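Local coordinates for protein Non-reducing end alpha-L-arabinofuranosidase BoGH43B (Bacteroides ovatus, PDB 5JOZ) that removes terminal non-reducing alpha-L-arabinofuranosyl residues from xyloglucan side branches, converting S units to X units during xyloglucan breakdown, at residues P358-A372 / F476-N488. Residues are numbered along the deposited sequence; the frame is centred on the assembly and turned at random.
Sequences PSFIGRRQAAFNLTA and FTGVFIGMYASGN
Arg363 and Ile481 exchange both backbone bonds, Arg363 N to Ile481 O at 2.8 Å and Ile481 N to Arg363 O, and Ile361 and Met483 do the same at the next hydrogen-bonded pair, past Gly362 and Gly482. Met483 N to Ile361 O is short but bent, 134° at the hydrogen. The ladder runs on to Gln365 N, which meets Val479 O almost straight, and to Ala485 N on Ser359 O. In the return direction of this last pair a water takes the N-H of Ser359 and donates to Ala485 O at 2.7 Å, while Ser359 OG is hydrogen-bonded to Lys346 O. Strands 359-364 and 480-486 thus pair antiparallel in one sheet of the C-terminal concanavalin A-like beta-sandwich; Ile361 and Met483 turn to the opposing sheet, touching Leu343 and Leu345. Between the bonded pairs Gly362 and Gly482 bring their CA atoms to 3.4 Å, and on the face away from Ile361 the Phe360 ring lies across them, CE2 4.0 Å from Gly482 CA. At the end of the ladder nearer the catalytic domain, Arg364 runs alongside Phe480: CG is 3.5 Å from Phe480 CZ, and the ring carbon sits over one guanidinium face, the two planes inclined by 57°. Arg364 NE is satisfied by Met13 O. Cutting Phe480 back to an alanine is likely to open a gap beside Arg364 CG and leave the guanidinium freer to turn. Gln365, its CG trans to N (chi1 -166°), stretches beside Val479; NE2 donates to Ala367 O at 2.9 Å, and OE1, 3.4 Å from Val479 CG1, is hydrogen-bonded to Tyr447 OH.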
ATOM      1  N   PRO A 358       5.928  11.978  12.689  1.00 25.74           N
ATOM      2  CA  PRO A 358       7.203  12.651  12.478  1.00 24.58           C
ATOM      3  C   PRO A 358       7.249  13.388  11.139  1.00 25.55           C
ATOM      4  O   PRO A 358       6.500  13.050  10.227  1.00 23.78           O
ATOM      5  CB  PRO A 358       8.217  11.504  12.496  1.00 26.71           C
ATOM      6  CG  PRO A 358       7.454  10.284  12.155  1.00 26.22           C
ATOM      7  CD  PRO A 358       6.014  10.525  12.442  1.00 25.39           C
ATOM      8  N   SER A 359       8.118  14.388  11.030  1.00 25.14           N
ATOM      9  CA  SER A 359       8.301  15.125   9.780  1.00 25.40           C
ATOM     10  C   SER A 359       8.991  14.234   8.709  1.00 25.68           C
ATOM     11  O   SER A 359      10.196  14.325   8.449  1.00 23.81           O
ATOM     12  CB  SER A 359       9.079  16.421  10.034  1.00 25.65           C
ATOM     13  OG  SER A 359       8.514  17.148  11.122  1.00 27.47           O
ATOM     14  N   PHE A 360       8.185  13.369   8.113  1.00 24.02           N
ATOM     15  CA  PHE A 360       8.620  12.389   7.130  1.00 27.24           C
ATOM     16  C   PHE A 360       7.656  12.488   5.962  1.00 25.74           C
ATOM     17  O   PHE A 360       6.445  12.577   6.170  1.00 28.25           O
ATOM     18  CB  PHE A 360       8.572  10.976   7.731  1.00 27.60           C
ATOM     19  CG  PHE A 360       8.802   9.868   6.727  1.00 27.21           C
ATOM     20  CD1 PHE A 360       7.748   9.362   5.963  1.00 27.57           C
ATOM     21  CD2 PHE A 360      10.060   9.311   6.571  1.00 28.21           C
ATOM     22  CE1 PHE A 360       7.955   8.348   5.056  1.00 26.42           C
ATOM     23  CE2 PHE A 360      10.278   8.292   5.663  1.00 25.96           C
ATOM     24  CZ  PHE A 360       9.224   7.812   4.903  1.00 29.22           C
ATOM     25  N   ILE A 361       8.199  12.497   4.751  1.00 24.88           N
ATOM     26  CA  ILE A 361       7.407  12.472   3.524  1.00 24.19           C
ATOM     27  C   ILE A 361       8.114  11.523   2.565  1.00 25.79           C
ATOM     28  O   ILE A 361       9.263  11.757   2.162  1.00 20.56           O
ATOM     29  CB  ILE A 361       7.255  13.871   2.886  1.00 27.42           C
ATOM     30  CG1 ILE A 361       6.718  14.869   3.935  1.00 30.27           C
ATOM     31  CG2 ILE A 361       6.327  13.813   1.663  1.00 24.86           C
ATOM     32  CD1 ILE A 361       6.334  16.243   3.414  1.00 32.96           C
ATOM     33  N   GLY A 362       7.438  10.440   2.211  1.00 26.61           N
ATOM     34  CA  GLY A 362       8.076   9.402   1.420  1.00 30.75           C
ATOM     35  C   GLY A 362       7.183   8.760   0.397  1.00 27.81           C
ATOM     36  O   GLY A 362       6.008   9.110   0.256  1.00 25.53           O
ATOM     37  N   ARG A 363       7.764   7.809  -0.320  1.00 26.72           N
ATOM     38  CA  ARG A 363       7.017   7.052  -1.283  1.00 27.10           C
ATOM     39  C   ARG A 363       7.462   5.610  -1.336  1.00 25.73           C
ATOM     40  O   ARG A 363       8.605   5.282  -1.000  1.00 25.49           O
ATOM     41  CB  ARG A 363       7.088   7.724  -2.649  1.00 31.42           C
ATOM     42  CG  ARG A 363       8.383   7.542  -3.412  1.00 36.21           C
ATOM     43  CD  ARG A 363       8.162   7.826  -4.884  1.00 39.87           C
ATOM     44  NE  ARG A 363       8.296   9.235  -5.204  1.00 43.00           N
ATOM     45  CZ  ARG A 363       8.106   9.749  -6.411  1.00 41.49           C
ATOM     46  NH1 ARG A 363       7.751   8.981  -7.435  1.00 41.07           N
ATOM     47  NH2 ARG A 363       8.265  11.050  -6.593  1.00 52.17           N
ATOM     48  N   ARG A 364       6.537   4.771  -1.790  1.00 21.21           N
ATOM     49  CA  ARG A 364       6.739   3.340  -1.919  1.00 21.77           C
ATOM     50  C   ARG A 364       7.944   3.015  -2.806  1.00 21.92           C
ATOM     51  O   ARG A 364       8.086   3.584  -3.891  1.00 23.24           O
ATOM     52  CB  ARG A 364       5.501   2.704  -2.551  1.00 20.53           C
ATOM     53  CG  ARG A 364       4.242   2.728  -1.697  1.00 18.58           C
ATOM     54  CD  ARG A 364       3.007   2.649  -2.573  1.00 18.68           C
ATOM     55  NE  ARG A 364       1.759   2.661  -1.800  1.00 19.31           N
ATOM     56  CZ  ARG A 364       1.217   3.725  -1.196  1.00 21.13           C
ATOM     57  NH1 ARG A 364       1.799   4.929  -1.234  1.00 20.19           N
ATOM     58  NH2 ARG A 364       0.061   3.583  -0.532  1.00 21.77           N
ATOM     59  N   GLN A 365       8.815   2.120  -2.345  1.00 22.14           N
ATOM     60  CA  GLN A 365       9.846   1.567  -3.226  1.00 23.28           C
ATOM     61  C   GLN A 365       9.184   0.617  -4.237  1.00 22.44           C
ATOM     62  O   GLN A 365       8.857  -0.524  -3.926  1.00 28.33           O
ATOM     63  CB  GLN A 365      10.943   0.860  -2.448  1.00 23.68           C
ATOM     64  CG  GLN A 365      12.164   0.584  -3.320  1.00 27.20           C
ATOM     65  CD  GLN A 365      13.199  -0.265  -2.634  1.00 27.36           C
ATOM     66  OE1 GLN A 365      13.294  -0.262  -1.411  1.00 27.90           O
ATOM     67  NE2 GLN A 365      13.991  -0.999  -3.420  1.00 29.05           N
ATOM     68  N   ALA A 366       8.991   1.125  -5.443  1.00 23.14           N
ATOM     69  CA  ALA A 366       8.247   0.459  -6.499  1.00 23.80           C
ATOM     70  C   ALA A 366       9.115  -0.410  -7.419  1.00 24.85           C
ATOM     71  O   ALA A 366       8.599  -0.960  -8.403  1.00 25.98           O
ATOM     72  CB  ALA A 366       7.520   1.518  -7.328  1.00 25.85           C
ATOM     73  N   ALA A 367      10.414  -0.514  -7.131  1.00 23.76           N
ATOM     74  CA  ALA A 367      11.307  -1.377  -7.905  1.00 26.40           C
ATOM     75  C   ALA A 367      12.468  -1.903  -7.064  1.00 26.54           C
ATOM     76  O   ALA A 367      12.927  -1.253  -6.124  1.00 24.84           O
ATOM     77  CB  ALA A 367      11.828  -0.628  -9.122  1.00 27.44           C
ATOM     78  N   PHE A 368      12.920  -3.104  -7.391  1.00 25.67           N
ATOM     79  CA  PHE A 368      14.114  -3.645  -6.772  1.00 27.09           C
ATOM     80  C   PHE A 368      15.302  -2.749  -7.063  1.00 27.21           C
ATOM     81  O   PHE A 368      16.007  -2.350  -6.145  1.00 25.78           O
ATOM     82  CB  PHE A 368      14.383  -5.054  -7.268  1.00 26.64           C
ATOM     83  CG  PHE A 368      13.391  -6.050  -6.765  1.00 28.23           C
ATOM     84  CD1 PHE A 368      13.390  -6.424  -5.424  1.00 27.69           C
ATOM     85  CD2 PHE A 368      12.428  -6.583  -7.616  1.00 27.20           C
ATOM     86  CE1 PHE A 368      12.461  -7.348  -4.951  1.00 30.11           C
ATOM     87  CE2 PHE A 368      11.502  -7.497  -7.149  1.00 26.82           C
ATOM     88  CZ  PHE A 368      11.520  -7.884  -5.817  1.00 27.66           C
ATOM     89  N   ASN A 369      15.479  -2.412  -8.340  1.00 28.04           N
ATOM     90  CA  ASN A 369      16.617  -1.641  -8.809  1.00 30.11           C
ATOM     91  C   ASN A 369      16.202  -0.190  -8.994  1.00 27.54           C
ATOM     92  O   ASN A 369      15.390   0.125  -9.862  1.00 29.24           O
ATOM     93  CB  ASN A 369      17.143  -2.230 -10.122  1.00 31.08           C
ATOM     94  CG  ASN A 369      17.477  -3.700  -9.992  1.00 36.15           C
ATOM     95  OD1 ASN A 369      16.690  -4.564 -10.385  1.00 40.35           O
ATOM     96  ND2 ASN A 369      18.612  -3.996  -9.389  1.00 36.92           N
ATOM     97  N   LEU A 370      16.747   0.693  -8.166  1.00 27.23           N
ATOM     98  CA  LEU A 370      16.439   2.112  -8.288  1.00 29.87           C
ATOM     99  C   LEU A 370      17.522   3.045  -7.797  1.00 24.61           C
ATOM    100  O   LEU A 370      18.442   2.660  -7.081  1.00 20.00           O
ATOM    101  CB  LEU A 370      15.104   2.468  -7.614  1.00 33.97           C
ATOM    102  CG  LEU A 370      14.837   2.413  -6.109  1.00 37.70           C
ATOM    103  CD1 LEU A 370      15.794   3.239  -5.265  1.00 44.46           C
ATOM    104  CD2 LEU A 370      13.397   2.877  -5.883  1.00 47.60           C
ATOM    105  N   THR A 371      17.368   4.291  -8.219  1.00 23.09           N
ATOM    106  CA  THR A 371      18.158   5.395  -7.734  1.00 27.98           C
ATOM    107  C   THR A 371      17.188   6.440  -7.220  1.00 26.09           C
ATOM    108  O   THR A 371      16.235   6.799  -7.899  1.00 28.32           O
ATOM    109  CB  THR A 371      19.031   5.995  -8.849  1.00 26.43           C
ATOM    110  OG1 THR A 371      19.988   5.015  -9.256  1.00 31.31           O
ATOM    111  CG2 THR A 371      19.771   7.247  -8.359  1.00 27.14           C
ATOM    112  N   ALA A 372      17.450   6.915  -6.012  1.00 29.26           N
ATOM    113  CA  ALA A 372      16.666   7.969  -5.390  1.00 29.04           C
ATOM    114  C   ALA A 372      17.657   8.976  -4.873  1.00 28.63           C
ATOM    115  O   ALA A 372      18.597   8.594  -4.182  1.00 31.66           O
ATOM    116  CB  ALA A 372      15.860   7.405  -4.240  1.00 29.50           C
ATOM    117  N   PHE A 476       2.677  -5.792   7.900  1.00 29.21           N
ATOM    118  CA  PHE A 476       1.910  -5.870   6.655  1.00 29.06           C
ATOM    119  C   PHE A 476       2.299  -4.833   5.609  1.00 29.98           C
ATOM    120  O   PHE A 476       1.554  -4.612   4.628  1.00 24.70           O
ATOM    121  CB  PHE A 476       0.408  -5.722   6.981  1.00 34.84           C
ATOM    122  CG  PHE A 476      -0.175  -6.895   7.706  1.00 34.56           C
ATOM    123  CD1 PHE A 476      -0.321  -8.117   7.061  1.00 40.73           C
ATOM    124  CD2 PHE A 476      -0.581  -6.785   9.033  1.00 37.78           C
ATOM    125  CE1 PHE A 476      -0.871  -9.213   7.724  1.00 42.63           C
ATOM    126  CE2 PHE A 476      -1.126  -7.876   9.701  1.00 39.73           C
ATOM    127  CZ  PHE A 476      -1.267  -9.092   9.046  1.00 39.16           C
ATOM    128  N   THR A 477       3.458  -4.203   5.804  1.00 31.70           N
ATOM    129  CA  THR A 477       3.918  -3.129   4.931  1.00 31.06           C
ATOM    130  C   THR A 477       5.204  -3.511   4.205  1.00 29.20           C
ATOM    131  O   THR A 477       5.739  -4.613   4.384  1.00 25.51           O
ATOM    132  CB  THR A 477       4.140  -1.841   5.733  1.00 32.33           C
ATOM    133  OG1 THR A 477       5.070  -2.093   6.794  1.00 36.02           O
ATOM    134  CG2 THR A 477       2.823  -1.343   6.304  1.00 32.82           C
ATOM    135  N   GLY A 478       5.648  -2.595   3.349  1.00 29.35           N
ATOM    136  CA  GLY A 478       6.915  -2.682   2.625  1.00 28.18           C
ATOM    137  C   GLY A 478       7.622  -1.334   2.644  1.00 26.24           C
ATOM    138  O   GLY A 478       7.094  -0.333   3.140  1.00 22.51           O
ATOM    139  N   VAL A 479       8.823  -1.307   2.088  1.00 24.85           N
ATOM    140  CA  VAL A 479       9.721  -0.161   2.251  1.00 27.03           C
ATOM    141  C   VAL A 479       9.191   1.141   1.622  1.00 23.83           C
ATOM    142  O   VAL A 479       8.684   1.147   0.498  1.00 20.72           O
ATOM    143  CB  VAL A 479      11.122  -0.486   1.671  1.00 29.16           C
ATOM    144  CG1 VAL A 479      11.989   0.764   1.571  1.00 28.86           C
ATOM    145  CG2 VAL A 479      11.815  -1.550   2.523  1.00 30.69           C
ATOM    146  N   PHE A 480       9.318   2.236   2.360  1.00 21.86           N
ATOM    147  CA  PHE A 480       9.160   3.574   1.793  1.00 21.61           C
ATOM    148  C   PHE A 480      10.501   4.269   1.853  1.00 20.56           C
ATOM    149  O   PHE A 480      11.241   4.106   2.824  1.00 26.90           O
ATOM    150  CB  PHE A 480       8.154   4.396   2.588  1.00 22.39           C
ATOM    151  CG  PHE A 480       6.731   4.116   2.243  1.00 22.10           C
ATOM    152  CD1 PHE A 480       6.173   2.888   2.527  1.00 24.34           C
ATOM    153  CD2 PHE A 480       5.941   5.089   1.659  1.00 24.49           C
ATOM    154  CE1 PHE A 480       4.840   2.618   2.227  1.00 25.12           C
ATOM    155  CE2 PHE A 480       4.610   4.828   1.352  1.00 25.93           C
ATOM    156  CZ  PHE A 480       4.059   3.588   1.642  1.00 23.38           C
ATOM    157  N   ILE A 481      10.799   5.055   0.832  1.00 19.57           N
ATOM    158  CA  ILE A 481      11.983   5.911   0.823  1.00 22.22           C
ATOM    159  C   ILE A 481      11.450   7.328   0.889  1.00 22.32           C
ATOM    160  O   ILE A 481      10.547   7.678   0.131  1.00 22.17           O
ATOM    161  CB  ILE A 481      12.861   5.645  -0.413  1.00 26.58           C
ATOM    162  CG1 ILE A 481      13.308   4.172  -0.370  1.00 28.44           C
ATOM    163  CG2 ILE A 481      14.062   6.586  -0.455  1.00 30.52           C
ATOM    164  CD1 ILE A 481      14.382   3.777  -1.352  1.00 33.93           C
ATOM    165  N   GLY A 482      11.975   8.127   1.820  1.00 20.47           N
ATOM    166  CA  GLY A 482      11.440   9.455   2.060  1.00 21.30           C
ATOM    167  C   GLY A 482      12.370  10.491   2.659  1.00 20.48           C
ATOM    168  O   GLY A 482      13.390  10.169   3.260  1.00 21.58           O
ATOM    169  N   MET A 483      11.965  11.745   2.494  1.00 23.49           N
ATOM    170  CA  MET A 483      12.618  12.904   3.110  1.00 25.04           C
ATOM    171  C   MET A 483      12.234  12.934   4.581  1.00 24.54           C
ATOM    172  O   MET A 483      11.122  12.542   4.947  1.00 25.04           O
ATOM    173  CB  MET A 483      12.180  14.196   2.417  1.00 24.68           C
ATOM    174  CG  MET A 483      12.571  14.238   0.950  1.00 27.86           C
ATOM    175  SD  MET A 483      11.741  15.491  -0.029  1.00 34.44           S
ATOM    176  CE  MET A 483      10.094  14.801  -0.135  1.00 36.15           C
ATOM    177  N   TYR A 484      13.154  13.394   5.415  1.00 23.13           N
ATOM    178  CA  TYR A 484      13.000  13.300   6.865  1.00 24.17           C
ATOM    179  C   TYR A 484      13.746  14.424   7.576  1.00 25.85           C
ATOM    180  O   TYR A 484      14.838  14.801   7.154  1.00 23.97           O
ATOM    181  CB  TYR A 484      13.531  11.948   7.340  1.00 24.26           C
ATOM    182  CG  TYR A 484      13.442  11.703   8.824  1.00 24.24           C
ATOM    183  CD1 TYR A 484      12.207  11.579   9.447  1.00 26.88           C
ATOM    184  CD2 TYR A 484      14.598  11.561   9.612  1.00 25.26           C
ATOM    185  CE1 TYR A 484      12.110  11.322  10.808  1.00 26.45           C
ATOM    186  CE2 TYR A 484      14.511  11.306  10.979  1.00 23.61           C
ATOM    187  CZ  TYR A 484      13.261  11.190  11.569  1.00 25.82           C
ATOM    188  OH  TYR A 484      13.128  10.950  12.917  1.00 31.67           O
ATOM    189  N   ALA A 485      13.136  14.936   8.646  1.00 24.66           N
ATOM    190  CA  ALA A 485      13.765  15.857   9.578  1.00 23.56           C
ATOM    191  C   ALA A 485      13.303  15.571  11.020  1.00 22.22           C
ATOM    192  O   ALA A 485      12.130  15.346  11.262  1.00 19.91           O
ATOM    193  CB  ALA A 485      13.415  17.285   9.195  1.00 25.30           C
ATOM    194  N   SER A 486      14.226  15.604  11.973  1.00 23.42           N
ATOM    195  CA  SER A 486      13.882  15.458  13.386  1.00 26.44           C
ATOM    196  C   SER A 486      14.954  16.075  14.283  1.00 28.20           C
ATOM    197  O   SER A 486      16.150  15.953  14.008  1.00 25.88           O
ATOM    198  CB  SER A 486      13.702  13.976  13.733  1.00 28.59           C
ATOM    199  OG  SER A 486      13.488  13.779  15.123  1.00 26.53           O
ATOM    200  N   GLY A 487      14.521  16.729  15.357  1.00 28.32           N
ATOM    201  CA  GLY A 487      15.431  17.207  16.386  1.00 30.82           C
ATOM    202  C   GLY A 487      15.504  16.325  17.618  1.00 32.62           C
ATOM    203  O   GLY A 487      16.144  16.701  18.587  1.00 36.10           O
ATOM    204  N   ASN A 488      14.829  15.174  17.606  1.00 37.75           N
ATOM    205  CA  ASN A 488      14.989  14.137  18.643  1.00 39.50           C
ATOM    206  C   ASN A 488      14.874  14.661  20.091  1.00 37.61           C
ATOM    207  O   ASN A 488      15.862  14.689  20.839  1.00 36.21           O
ATOM    208  CB  ASN A 488      16.315  13.383  18.428  1.00 37.03           C
ATOM    209  CG  ASN A 488      16.331  12.588  17.138  1.00 34.80           C
ATOM    210  OD1 ASN A 488      15.618  11.603  17.003  1.00 40.58           O
ATOM    211  ND2 ASN A 488      17.144  13.015  16.183  1.00 37.60           N
TER
HETATM  212  O   HOH W   1      10.182  15.462  13.088  1.00 26.37           O